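Local atomic coordinates of Alr1010 protein (Nostoc, PDB entry 3URG), a protein that probably binds calcium ions as a small cyanobacterial calcium-binding protein. Residues Glu47-Trp52 with Asp92-Asp97; Thr36-Asp41 with Tyr53-Asp58; Val102-Ile105 with Asp110-Tyr113; Lys69-Lys74 with Leu117-Ala122. One frame throughout, in Å; residues are numbered along the deposited sequence.

In the fold
From the N terminus, helix 28-39 leads through a turn into helix 45-59. Interaction 2 closes this short connection by packing the two helices together. Interaction 1 closes a longer loop, from helix 45-59 to the loop between strands 77-86 and 99-104. Its segments alternate with those of interaction 2, and the two contacts touch through I38, W52, Y53 and C94. Interaction 3 is local and closes the hairpin of strands 99-104 and 111-116. Interaction 4 joins strand 64-72 to the turn before strand 120-122 and encloses interaction 3 in its loop. It crosses interaction 1. Interactions 3 and 4 belong to one antiparallel sheet.

Interaction 1: Glu47-Trp52 with Asp92-Asp97; sequences ERAMGW and DECLKD. With MNB (5-mercapto-2-nitro-benzoic acid), chain B.
A small apolar contact packs A49 of helix 45-59 against C94 and L95, in the loop between strands 77-86 and 99-104. The CB of A49 carries it. This methyl lies 3.8 Å from SG of C94 and 3.7 Å from the backbone O of C94. CD1 of L95 comes in from beside it, at 4.2 Å from A49 CB. In C94 the sulfur lies anti to the backbone N (chi1 -179°), which directs it toward the helix.

The two segments also line the pocket that holds 5-mercapto-2-nitro-benzoic acid. M50 and C94 belong to the pocket, together with E46, Y53 and D91. M50 CB lies off the ring plane and beyond the rim, 3.5 Å from C4 of the ligand. L95 CD1 approaches from the other side of that plane, 4.2 Å from C3 of the ligand. The two flank the C3-C4 edge from opposite sides of the plane. The ligand sulfur is modelled beside SG of C94, but the spacing of these two sulfurs is doubtful. Further along the helix, W52 turns to helix 127-141, where it meets the rings of W136 and W139 edge-to-face.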
loop_
_atom_site.group_PDB
_atom_site.type_symbol
_atom_site.label_atom_id
_atom_site.label_comp_id
_atom_site.label_asym_id
_atom_site.label_seq_id
_atom_site.Cartn_x
_atom_site.Cartn_y
_atom_site.Cartn_z
ATOM N N GLU A 47 -6.395 6.300 14.318
ATOM C CA GLU A 47 -7.426 6.783 13.394
ATOM C C GLU A 47 -6.851 7.069 12.012
ATOM O O GLU A 47 -7.502 6.805 10.995
ATOM C CB GLU A 47 -8.129 8.029 13.962
ATOM C CG GLU A 47 -8.810 7.785 15.307
ATOM C CD GLU A 47 -9.368 9.056 15.932
ATOM O OE1 GLU A 47 -8.701 10.115 15.855
ATOM O OE2 GLU A 47 -10.476 8.991 16.497
ATOM N N ARG A 48 -5.633 7.603 11.965
ATOM C CA ARG A 48 -4.999 7.893 10.681
ATOM C C ARG A 48 -4.673 6.573 9.973
ATOM O O ARG A 48 -4.951 6.406 8.790
ATOM C CB ARG A 48 -3.728 8.741 10.865
ATOM C CG ARG A 48 -3.921 10.112 11.528
ATOM C CD ARG A 48 -2.581 10.882 11.578
ATOM N NE ARG A 48 -2.636 12.016 10.659
ATOM C CZ ARG A 48 -1.609 12.480 9.963
ATOM N NH1 ARG A 48 -0.423 11.904 10.069
ATOM N NH2 ARG A 48 -1.773 13.525 9.159
ATOM N N ALA A 49 -4.088 5.629 10.707
ATOM C CA ALA A 49 -3.846 4.297 10.152
ATOM C C ALA A 49 -5.138 3.657 9.658
ATOM O O ALA A 49 -5.172 3.085 8.577
ATOM C CB ALA A 49 -3.167 3.393 11.197
ATOM N N MET A 50 -6.193 3.731 10.463
ATOM C CA MET A 50 -7.461 3.093 10.110
ATOM C C MET A 50 -8.050 3.699 8.836
ATOM O O MET A 50 -8.514 2.976 7.949
ATOM C CB MET A 50 -8.464 3.202 11.258
ATOM C CG MET A 50 -9.755 2.416 11.038
ATOM S SD MET A 50 -11.028 2.868 12.246
ATOM C CE MET A 50 -11.454 4.511 11.709
ATOM N N GLY A 51 -8.022 5.023 8.741
ATOM C CA GLY A 51 -8.474 5.696 7.535
ATOM C C GLY A 51 -7.786 5.160 6.288
ATOM O O GLY A 51 -8.427 4.878 5.269
ATOM N N TRP A 52 -6.471 5.019 6.345
ATOM C CA TRP A 52 -5.749 4.523 5.176
ATOM C C TRP A 52 -6.102 3.064 4.881
ATOM O O TRP A 52 -6.198 2.662 3.725
ATOM C CB TRP A 52 -4.237 4.660 5.382
ATOM C CG TRP A 52 -3.694 5.949 4.872
ATOM C CD1 TRP A 52 -3.386 7.066 5.602
ATOM C CD2 TRP A 52 -3.404 6.267 3.509
ATOM N NE1 TRP A 52 -2.905 8.052 4.767
ATOM C CE2 TRP A 52 -2.915 7.585 3.478
ATOM C CE3 TRP A 52 -3.509 5.563 2.314
ATOM C CZ2 TRP A 52 -2.535 8.209 2.294
ATOM C CZ3 TRP A 52 -3.136 6.188 1.142
ATOM C CH2 TRP A 52 -2.649 7.488 1.139
ATOM N N ASP A 92 -3.398 -6.707 11.750
ATOM C CA ASP A 92 -2.570 -6.847 12.953
ATOM C C ASP A 92 -1.396 -5.861 13.040
ATOM O O ASP A 92 -1.013 -5.452 14.135
ATOM C CB ASP A 92 -2.095 -8.293 13.157
ATOM C CG ASP A 92 -1.670 -8.962 11.865
ATOM O OD1 ASP A 92 -2.437 -9.817 11.366
ATOM O OD2 ASP A 92 -0.572 -8.642 11.356
ATOM N N GLU A 93 -0.839 -5.470 11.897
ATOM C CA GLU A 93 0.300 -4.550 11.892
ATOM C C GLU A 93 -0.079 -3.196 11.282
ATOM O O GLU A 93 0.776 -2.429 10.826
ATOM C CB GLU A 93 1.486 -5.177 11.157
ATOM C CG GLU A 93 1.908 -6.538 11.717
ATOM N N CYS A 94 -1.376 -2.910 11.301
ATOM C CA CYS A 94 -1.922 -1.706 10.689
ATOM C C CYS A 94 -1.240 -0.416 11.142
ATOM O O CYS A 94 -1.049 0.496 10.341
ATOM C CB CYS A 94 -3.419 -1.615 10.972
ATOM S SG CYS A 94 -4.190 -0.175 10.228
ATOM N N LEU A 95 -0.863 -0.339 12.414
ATOM C CA LEU A 95 -0.301 0.904 12.949
ATOM C C LEU A 95 1.070 1.271 12.374
ATOM O O LEU A 95 1.500 2.425 12.462
ATOM C CB LEU A 95 -0.245 0.863 14.478
ATOM C CG LEU A 95 -1.295 1.696 15.212
ATOM C CD1 LEU A 95 -2.702 1.294 14.792
ATOM C CD2 LEU A 95 -1.116 1.561 16.718
ATOM N N LYS A 96 1.755 0.298 11.784
ATOM C CA LYS A 96 3.111 0.529 11.287
ATOM C C LYS A 96 3.173 0.828 9.783
ATOM O O LYS A 96 3.848 1.758 9.341
ATOM C CB LYS A 96 3.994 -0.681 11.606
ATOM N N ASP A 97 2.465 0.029 8.999
ATOM C CA ASP A 97 2.583 0.098 7.550
ATOM C C ASP A 97 1.334 -0.513 6.961
ATOM O O ASP A 97 0.546 -1.123 7.688
ATOM C CB ASP A 97 3.811 -0.703 7.104
ATOM C CG ASP A 97 4.425 -0.173 5.823
ATOM O OD1 ASP A 97 3.700 0.443 5.003
ATOM O OD2 ASP A 97 5.642 -0.386 5.630
HETATM C C6 MNB B . -7.542 -1.535 13.269
HETATM C C1 MNB B . -7.774 -1.285 14.583
HETATM C C2 MNB B . -7.430 0.000 15.116
HETATM C C3 MNB B . -6.847 0.989 14.260
HETATM C C4 MNB B . -6.607 0.719 12.902
HETATM C C5 MNB B . -6.939 -0.503 12.401
HETATM S S5 MNB B . -6.678 -0.867 10.707
HETATM C C10 MNB B . -8.380 -2.406 15.372
HETATM O O12 MNB B . -8.568 -2.321 16.567
HETATM O O11 MNB B . -8.633 -3.609 14.757
HETATM N N7 MNB B . -7.622 0.388 16.487
HETATM O O9 MNB B . -7.234 1.566 16.874
HETATM O O8 MNB B . -8.238 -0.371 17.333
#

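Interaction 2: Thr36-Asp41 with Tyr53-Asp58; sequences TEIIVD and YYYLDD. With NA (sodium ion), chain C.
I38 has CG1 anti to its carbonyl carbon (chi1 -50°) and CD1 extended beyond it, and this carries the end of the side chain over the ring of Y55. Y55 answers with CG anti to its backbone N (chi1 169°), which swings the ring toward helix 28-39. The side chains cross obliquely. CD1 of I38 sits over one face of the ring, 3.6 Å from the centroid, in a CH-pi contact. It lies 16° off the ring normal, offset toward the rim. CG1 of I38 covers the inner part of the same ring, 3.5 Å from CG of Y55. CG2 of I38 lies further back, 4.1 Å from Y55 CB, and also packs on W52. R33, A132 and D135 touch Y55 as well, so this ring of helix 45-59 lies against helices 28-39 and 127-141.

The other end of the 53-58 segment serves a metal. The backbone O of D57 binds a sodium ion at 2.5 Å, with three waters and the O of L60 as the other ligands. One of these waters also donates to OD2 of D57, at 3.0 Å. Another donates to the backbone O of D58. The contact of I38 with Y55 is thus apolar, with a CH-pi component, while D57, and D58 through a water, serve the sodium site.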
loop_
_atom_site.group_PDB
_atom_site.type_symbol
_atom_site.label_atom_id
_atom_site.label_comp_id
_atom_site.label_asym_id
_atom_site.label_seq_id
_atom_site.Cartn_x
_atom_site.Cartn_y
_atom_site.Cartn_z
ATOM N N THR A 36 -9.745 14.710 2.304
ATOM C CA THR A 36 -11.204 14.687 2.292
ATOM C C THR A 36 -11.797 13.290 2.202
ATOM O O THR A 36 -12.955 13.079 2.576
ATOM C CB THR A 36 -11.792 15.580 1.151
ATOM O OG1 THR A 36 -11.452 15.025 -0.124
ATOM C CG2 THR A 36 -11.240 16.971 1.239
ATOM N N GLU A 37 -11.016 12.359 1.684
ATOM C CA GLU A 37 -11.466 10.998 1.443
ATOM C C GLU A 37 -10.845 10.040 2.430
ATOM O O GLU A 37 -11.472 9.112 2.795
ATOM C CB GLU A 37 -11.241 10.570 -0.001
ATOM C CG GLU A 37 -11.757 11.567 -0.988
ATOM C CD GLU A 37 -11.922 11.016 -2.366
ATOM O OE1 GLU A 37 -12.040 9.804 -2.495
ATOM O OE2 GLU A 37 -11.937 11.794 -3.330
ATOM N N ILE A 38 -9.641 10.312 2.887
ATOM C CA ILE A 38 -8.902 9.353 3.676
ATOM C C ILE A 38 -8.597 9.508 5.155
ATOM O O ILE A 38 -8.517 8.510 5.885
ATOM C CB ILE A 38 -7.519 9.078 3.047
ATOM C CG1 ILE A 38 -7.631 8.743 1.574
ATOM C CG2 ILE A 38 -6.807 7.999 3.778
ATOM C CD1 ILE A 38 -6.332 8.567 0.908
ATOM N N ILE A 39 -8.172 10.718 5.468
ATOM C CA ILE A 39 -7.919 11.147 6.802
ATOM C C ILE A 39 -9.195 11.662 7.435
ATOM O O ILE A 39 -9.535 11.266 8.507
ATOM C CB ILE A 39 -6.828 12.193 6.832
ATOM C CG1 ILE A 39 -5.517 11.607 6.347
ATOM C CG2 ILE A 39 -6.670 12.723 8.200
ATOM C CD1 ILE A 39 -4.990 10.574 7.192
ATOM N N VAL A 40 -9.924 12.502 6.720
ATOM C CA VAL A 40 -11.224 12.969 7.178
ATOM C C VAL A 40 -11.073 13.569 8.586
ATOM O O VAL A 40 -10.283 14.438 8.771
ATOM C CB VAL A 40 -12.295 11.920 7.039
ATOM C CG1 VAL A 40 -13.614 12.513 7.184
ATOM C CG2 VAL A 40 -12.221 11.295 5.710
ATOM N N ASP A 41 -11.809 13.086 9.567
ATOM C CA ASP A 41 -11.712 13.626 10.919
ATOM C C ASP A 41 -10.680 12.975 11.829
ATOM O O ASP A 41 -10.663 13.225 13.000
ATOM C CB ASP A 41 -13.064 13.633 11.594
ATOM C CG ASP A 41 -14.035 14.514 10.906
ATOM O OD1 ASP A 41 -13.630 15.521 10.378
ATOM O OD2 ASP A 41 -15.213 14.208 10.884
ATOM N N TYR A 53 -6.274 2.264 5.934
ATOM C CA TYR A 53 -6.556 0.842 5.762
ATOM C C TYR A 53 -7.879 0.651 5.020
ATOM O O TYR A 53 -7.951 -0.083 4.031
ATOM C CB TYR A 53 -6.596 0.115 7.121
ATOM C CG TYR A 53 -6.773 -1.389 7.006
ATOM C CD1 TYR A 53 -5.667 -2.231 6.901
ATOM C CD2 TYR A 53 -8.037 -1.964 6.996
ATOM C CE1 TYR A 53 -5.816 -3.612 6.797
ATOM C CE2 TYR A 53 -8.195 -3.356 6.883
ATOM C CZ TYR A 53 -7.081 -4.163 6.789
ATOM O OH TYR A 53 -7.232 -5.526 6.687
ATOM N N TYR A 54 -8.928 1.302 5.515
ATOM C CA TYR A 54 -10.244 1.250 4.874
ATOM C C TYR A 54 -10.243 1.863 3.481
ATOM O O TYR A 54 -10.909 1.361 2.574
ATOM C CB TYR A 54 -11.313 1.945 5.736
ATOM C CG TYR A 54 -11.683 1.165 6.995
ATOM C CD1 TYR A 54 -11.644 -0.222 7.007
ATOM C CD2 TYR A 54 -12.089 1.821 8.160
ATOM C CE1 TYR A 54 -11.980 -0.943 8.145
ATOM C CE2 TYR A 54 -12.435 1.106 9.305
ATOM C CZ TYR A 54 -12.381 -0.274 9.289
ATOM O OH TYR A 54 -12.720 -0.996 10.415
ATOM N N TYR A 55 -9.519 2.959 3.298
ATOM C CA TYR A 55 -9.480 3.561 1.970
ATOM C C TYR A 55 -8.894 2.568 0.953
ATOM O O TYR A 55 -9.483 2.319 -0.095
ATOM C CB TYR A 55 -8.719 4.893 1.964
ATOM C CG TYR A 55 -8.431 5.434 0.569
ATOM C CD1 TYR A 55 -9.412 6.092 -0.176
ATOM C CD2 TYR A 55 -7.169 5.295 0.007
ATOM C CE1 TYR A 55 -9.134 6.595 -1.450
ATOM C CE2 TYR A 55 -6.885 5.793 -1.258
ATOM C CZ TYR A 55 -7.862 6.438 -1.978
ATOM O OH TYR A 55 -7.538 6.917 -3.234
ATOM N N LEU A 56 -7.759 1.991 1.273
ATOM C CA LEU A 56 -7.093 1.080 0.384
ATOM C C LEU A 56 -7.914 -0.173 0.132
ATOM O O LEU A 56 -8.060 -0.616 -0.978
ATOM C CB LEU A 56 -5.727 0.734 0.930
ATOM C CG LEU A 56 -4.666 1.812 0.868
ATOM C CD1 LEU A 56 -3.467 1.439 1.582
ATOM C CD2 LEU A 56 -4.347 2.209 -0.495
ATOM N N ASP A 57 -8.501 -0.685 1.185
ATOM C CA ASP A 57 -9.376 -1.838 1.082
ATOM C C ASP A 57 -10.559 -1.536 0.190
ATOM O O ASP A 57 -11.037 -2.409 -0.507
ATOM C CB ASP A 57 -9.901 -2.274 2.443
ATOM C CG ASP A 57 -10.440 -3.699 2.426
ATOM O OD1 ASP A 57 -11.259 -4.040 3.307
ATOM O OD2 ASP A 57 -10.041 -4.479 1.534
ATOM N N ASP A 58 -11.053 -0.308 0.242
ATOM C CA ASP A 58 -12.193 0.086 -0.572
ATOM C C ASP A 58 -11.844 0.384 -2.025
ATOM O O ASP A 58 -12.652 0.149 -2.916
ATOM C CB ASP A 58 -12.839 1.327 0.026
ATOM C CG ASP A 58 -14.231 1.061 0.520
ATOM O OD1 ASP A 58 -15.153 1.004 -0.327
ATOM O OD2 ASP A 58 -14.397 0.896 1.749
HETATM NA NA NA C . -11.311 -3.671 -2.685
HETATM O O HOH W 1 -12.022 -5.396 -0.529
HETATM O O HOH W 2 -13.678 -2.460 -3.392
HETATM O O HOH W 3 -11.965 -5.772 -4.340
#

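Interaction 3: Val102-Ile105 with Asp110-Tyr113; sequences VADI and DDVY
V102 and Y113 pair through two backbone bonds. V102 N donates to Y113 O at 3.0 Å. Y113 N donates to V102 O at 2.8 Å. One step further, D104 N gives its hydrogen to D111 O at 3.2 Å. V102 O and D111 O each receive a CA-H contact too, from V112 and A103 respectively.

These bonds make the hairpin of strands 99-104 and 111-116. The strands run antiparallel: V102 with Y113 and D104 with D111 are hydrogen-bonded pairs, and A103 with V112 between them is a non-hydrogen-bonded pair. Strand 111-116 is the outer one within the chain. A103 uses its backbone to bond E84 of strand 77-86, so the sheet continues on that side.

The carboxylate of D104 lies on the face shared with V102, D111 and Y113. Its CG sits between the backbone N and the carbonyl carbon (chi1 62°), and this bends OD1 toward the partner strand. OD1 stands in the plane of the Y113 ring, at its edge, 3.3 Å from CE2. The carboxylate and ring planes are 51° apart. OD1 is also 3.1 Å from D111 O, but both are acceptors and no bond forms. D111 OD2, 4.1 Å from D104 OD1, adds a like charge. The salt bridge from D104 OD2 to K81 NZ probably offsets this. V102 CG2 packs on Y113 CB at 3.9 Å.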
loop_
_atom_site.group_PDB
_atom_site.type_symbol
_atom_site.label_atom_id
_atom_site.label_comp_id
_atom_site.label_asym_id
_atom_site.label_seq_id
_atom_site.Cartn_x
_atom_site.Cartn_y
_atom_site.Cartn_z
ATOM N N VAL A 102 -0.588 -11.617 -0.571
ATOM C CA VAL A 102 -0.265 -11.991 -1.953
ATOM C C VAL A 102 -0.060 -13.496 -2.061
ATOM O O VAL A 102 0.338 -14.138 -1.090
ATOM C CB VAL A 102 1.004 -11.265 -2.466
ATOM C CG1 VAL A 102 0.898 -9.743 -2.179
ATOM C CG2 VAL A 102 2.266 -11.825 -1.825
ATOM N N ALA A 103 -0.343 -14.063 -3.233
ATOM C CA ALA A 103 -0.200 -15.507 -3.418
ATOM C C ALA A 103 0.581 -15.809 -4.678
ATOM O O ALA A 103 0.359 -15.185 -5.711
ATOM C CB ALA A 103 -1.570 -16.185 -3.476
ATOM N N ASP A 104 1.508 -16.758 -4.610
ATOM C CA ASP A 104 2.015 -17.296 -5.867
ATOM C C ASP A 104 1.310 -18.615 -6.132
ATOM O O ASP A 104 1.275 -19.510 -5.290
ATOM C CB ASP A 104 3.552 -17.365 -5.960
ATOM C CG ASP A 104 4.172 -18.261 -4.925
ATOM O OD1 ASP A 104 3.697 -18.265 -3.775
ATOM O OD2 ASP A 104 5.160 -18.951 -5.261
ATOM N N ILE A 105 0.699 -18.690 -7.300
ATOM C CA ILE A 105 -0.202 -19.775 -7.633
ATOM C C ILE A 105 0.511 -20.851 -8.451
ATOM O O ILE A 105 -0.106 -21.809 -8.919
ATOM C CB ILE A 105 -1.392 -19.215 -8.404
ATOM C CG1 ILE A 105 -0.897 -18.527 -9.675
ATOM C CG2 ILE A 105 -2.139 -18.215 -7.541
ATOM C CD1 ILE A 105 -1.997 -18.028 -10.554
ATOM N N ASP A 110 -0.403 -23.524 -3.455
ATOM C CA ASP A 110 -0.468 -22.088 -3.189
ATOM C C ASP A 110 0.262 -21.697 -1.900
ATOM O O ASP A 110 0.053 -22.302 -0.847
ATOM C CB ASP A 110 -1.923 -21.608 -3.125
ATOM C CG ASP A 110 -2.429 -21.076 -4.461
ATOM O OD1 ASP A 110 -2.346 -21.806 -5.473
ATOM O OD2 ASP A 110 -2.918 -19.926 -4.496
ATOM N N ASP A 111 1.123 -20.688 -1.997
ATOM C CA ASP A 111 1.801 -20.132 -0.834
ATOM C C ASP A 111 1.350 -18.688 -0.671
ATOM O O ASP A 111 1.503 -17.891 -1.592
ATOM C CB ASP A 111 3.313 -20.150 -1.032
ATOM C CG ASP A 111 3.877 -21.547 -1.120
ATOM O OD1 ASP A 111 3.311 -22.462 -0.482
ATOM O OD2 ASP A 111 4.899 -21.720 -1.820
ATOM N N VAL A 112 0.795 -18.351 0.488
ATOM C CA VAL A 112 0.343 -16.985 0.750
ATOM C C VAL A 112 1.348 -16.232 1.619
ATOM O O VAL A 112 1.935 -16.799 2.541
ATOM C CB VAL A 112 -1.017 -16.969 1.434
ATOM C CG1 VAL A 112 -1.473 -15.548 1.644
ATOM C CG2 VAL A 112 -2.030 -17.737 0.595
ATOM N N TYR A 113 1.549 -14.956 1.317
ATOM C CA TYR A 113 2.530 -14.156 2.045
ATOM C C TYR A 113 1.927 -12.819 2.444
ATOM O O TYR A 113 0.920 -12.387 1.888
ATOM C CB TYR A 113 3.760 -13.874 1.178
ATOM C CG TYR A 113 4.491 -15.089 0.654
ATOM C CD1 TYR A 113 5.655 -15.549 1.271
ATOM C CD2 TYR A 113 4.044 -15.754 -0.486
ATOM C CE1 TYR A 113 6.342 -16.666 0.776
ATOM C CE2 TYR A 113 4.724 -16.869 -0.989
ATOM C CZ TYR A 113 5.869 -17.318 -0.356
ATOM O OH TYR A 113 6.537 -18.419 -0.854
#

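Interaction 4: Lys69-Lys74 with Leu117-Ala122; sequences KKKSRK and LSDIEA
D119 reaches K71 through water: its OD2 accepts a hydrogen bond from a water at 2.8 Å, and K71 NZ donates to that same water at 3.2 Å. A second water gives OD2 of D119 a weak bond. This water also donates to K69 O at 3.0 Å and accepts from K71 N. It therefore ties the carboxylate to the strand backbone. The direct charge pair, K71 NZ with D119 OD1, is a long salt bridge at 3.9 Å.

With chi1 at -57° K71 CG stands beside its backbone N, and the extended chain carries NZ out to D119. The ammonium comes to the carboxylate with the side chains crossing at about a right angle. The long, water-bridged pairing fits a surface contact.

The firm direct link is in the backbone. K69 N donates to D119 O at 3.0 Å, with 169° at the hydrogen. D119 ends a short 3-10 turn, in which I120 N bonds L117 O. Past it the chain runs as strand 120-122, and E121 bonds the backbone of K67. The arrangement is that of a short edge strand, entered through a 3-10 turn, added antiparallel to strand 64-72 of the sheet.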
loop_
_atom_site.group_PDB
_atom_site.type_symbol
_atom_site.label_atom_id
_atom_site.label_comp_id
_atom_site.label_asym_id
_atom_site.label_seq_id
_atom_site.Cartn_x
_atom_site.Cartn_y
_atom_site.Cartn_z
ATOM N N LYS A 69 8.828 -7.134 -4.650
ATOM C CA LYS A 69 10.240 -7.207 -4.309
ATOM C C LYS A 69 10.378 -7.772 -2.912
ATOM O O LYS A 69 10.235 -7.054 -1.918
ATOM C CB LYS A 69 10.923 -5.850 -4.467
ATOM C CG LYS A 69 11.515 -5.699 -5.846
ATOM C CD LYS A 69 11.896 -4.276 -6.167
ATOM C CE LYS A 69 12.555 -4.188 -7.540
ATOM N NZ LYS A 69 12.898 -2.782 -7.890
ATOM N N LYS A 70 10.610 -9.080 -2.858
ATOM C CA LYS A 70 10.728 -9.808 -1.607
ATOM C C LYS A 70 12.198 -9.836 -1.193
ATOM O O LYS A 70 13.015 -10.549 -1.789
ATOM C CB LYS A 70 10.160 -11.221 -1.762
ATOM C CG LYS A 70 10.248 -12.084 -0.510
ATOM C CD LYS A 70 9.535 -13.419 -0.716
ATOM C CE LYS A 70 10.294 -14.569 -0.077
ATOM N NZ LYS A 70 10.319 -14.508 1.409
ATOM N N LYS A 71 12.528 -9.040 -0.179
ATOM C CA LYS A 71 13.921 -8.803 0.206
ATOM C C LYS A 71 14.410 -9.761 1.298
ATOM O O LYS A 71 13.670 -10.093 2.225
ATOM C CB LYS A 71 14.080 -7.359 0.691
ATOM C CG LYS A 71 13.650 -6.297 -0.310
ATOM C CD LYS A 71 13.700 -4.909 0.338
ATOM C CE LYS A 71 13.229 -3.841 -0.636
ATOM N NZ LYS A 71 13.194 -2.492 -0.013
ATOM N N SER A 72 15.662 -10.196 1.198
ATOM C CA SER A 72 16.271 -10.963 2.290
ATOM C C SER A 72 17.463 -10.216 2.880
ATOM O O SER A 72 18.573 -10.262 2.338
ATOM C CB SER A 72 16.699 -12.356 1.829
ATOM O OG SER A 72 17.523 -12.962 2.810
ATOM N N ARG A 73 17.223 -9.533 3.994
ATOM C CA ARG A 73 18.251 -8.733 4.642
ATOM C C ARG A 73 19.449 -9.603 5.017
ATOM O O ARG A 73 20.598 -9.193 4.884
ATOM C CB ARG A 73 17.666 -8.068 5.886
ATOM C CG ARG A 73 18.479 -6.912 6.424
ATOM C CD ARG A 73 17.875 -6.397 7.722
ATOM N NE ARG A 73 18.511 -5.166 8.187
ATOM C CZ ARG A 73 17.915 -3.978 8.193
ATOM N NH1 ARG A 73 16.664 -3.868 7.763
ATOM N NH2 ARG A 73 18.565 -2.905 8.635
ATOM N N LYS A 74 19.181 -10.817 5.477
ATOM C CA LYS A 74 20.252 -11.678 5.964
ATOM C C LYS A 74 21.255 -12.058 4.882
ATOM O O LYS A 74 22.425 -12.275 5.165
ATOM C CB LYS A 74 19.687 -12.945 6.613
ATOM C CG LYS A 74 19.194 -12.760 8.043
ATOM C CD LYS A 74 19.184 -14.098 8.790
ATOM C CE LYS A 74 18.704 -13.946 10.231
ATOM N NZ LYS A 74 17.259 -13.585 10.311
ATOM N N LEU A 117 2.638 -3.003 0.803
ATOM C CA LEU A 117 2.140 -2.437 -0.450
ATOM C C LEU A 117 3.243 -1.639 -1.154
ATOM O O LEU A 117 3.312 -1.610 -2.380
ATOM C CB LEU A 117 0.918 -1.543 -0.186
ATOM C CG LEU A 117 0.174 -1.024 -1.419
ATOM C CD1 LEU A 117 -0.260 -2.179 -2.323
ATOM C CD2 LEU A 117 -1.037 -0.197 -1.007
ATOM N N SER A 118 4.110 -0.998 -0.379
ATOM C CA SER A 118 5.165 -0.159 -0.943
ATOM C C SER A 118 6.207 -0.967 -1.719
ATOM O O SER A 118 7.051 -0.392 -2.414
ATOM C CB SER A 118 5.861 0.642 0.168
ATOM O OG SER A 118 6.535 -0.229 1.062
ATOM N N ASP A 119 6.150 -2.292 -1.586
ATOM C CA ASP A 119 7.046 -3.199 -2.325
ATOM C C ASP A 119 6.381 -3.875 -3.528
ATOM O O ASP A 119 6.956 -4.788 -4.146
ATOM C CB ASP A 119 7.598 -4.280 -1.399
ATOM C CG ASP A 119 8.662 -3.754 -0.447
ATOM O OD1 ASP A 119 9.354 -2.786 -0.815
ATOM O OD2 ASP A 119 8.819 -4.334 0.653
ATOM N N ILE A 120 5.182 -3.413 -3.868
ATOM C CA ILE A 120 4.408 -3.997 -4.956
ATOM C C ILE A 120 4.339 -3.058 -6.158
ATOM O O ILE A 120 3.956 -1.895 -6.035
ATOM C CB ILE A 120 2.959 -4.291 -4.529
ATOM C CG1 ILE A 120 2.908 -5.325 -3.410
ATOM C CG2 ILE A 120 2.118 -4.734 -5.751
ATOM C CD1 ILE A 120 3.447 -6.673 -3.805
ATOM N N GLU A 121 4.682 -3.579 -7.327
ATOM C CA GLU A 121 4.517 -2.833 -8.563
ATOM C C GLU A 121 3.367 -3.499 -9.319
ATOM O O GLU A 121 3.516 -4.609 -9.817
ATOM C CB GLU A 121 5.814 -2.887 -9.375
ATOM C CG GLU A 121 5.884 -1.896 -10.524
ATOM C CD GLU A 121 7.147 -2.058 -11.367
ATOM O OE1 GLU A 121 7.404 -3.181 -11.864
ATOM O OE2 GLU A 121 7.877 -1.058 -11.537
ATOM N N ALA A 122 2.219 -2.835 -9.373
ATOM C CA ALA A 122 1.020 -3.397 -9.988
ATOM C C ALA A 122 1.168 -3.551 -11.499
ATOM O O ALA A 122 1.805 -2.733 -12.158
ATOM C CB ALA A 122 -0.179 -2.545 -9.665
HETATM O O HOH W 4 10.567 -7.252 1.045
HETATM O O HOH W 5 10.922 -3.190 2.108
#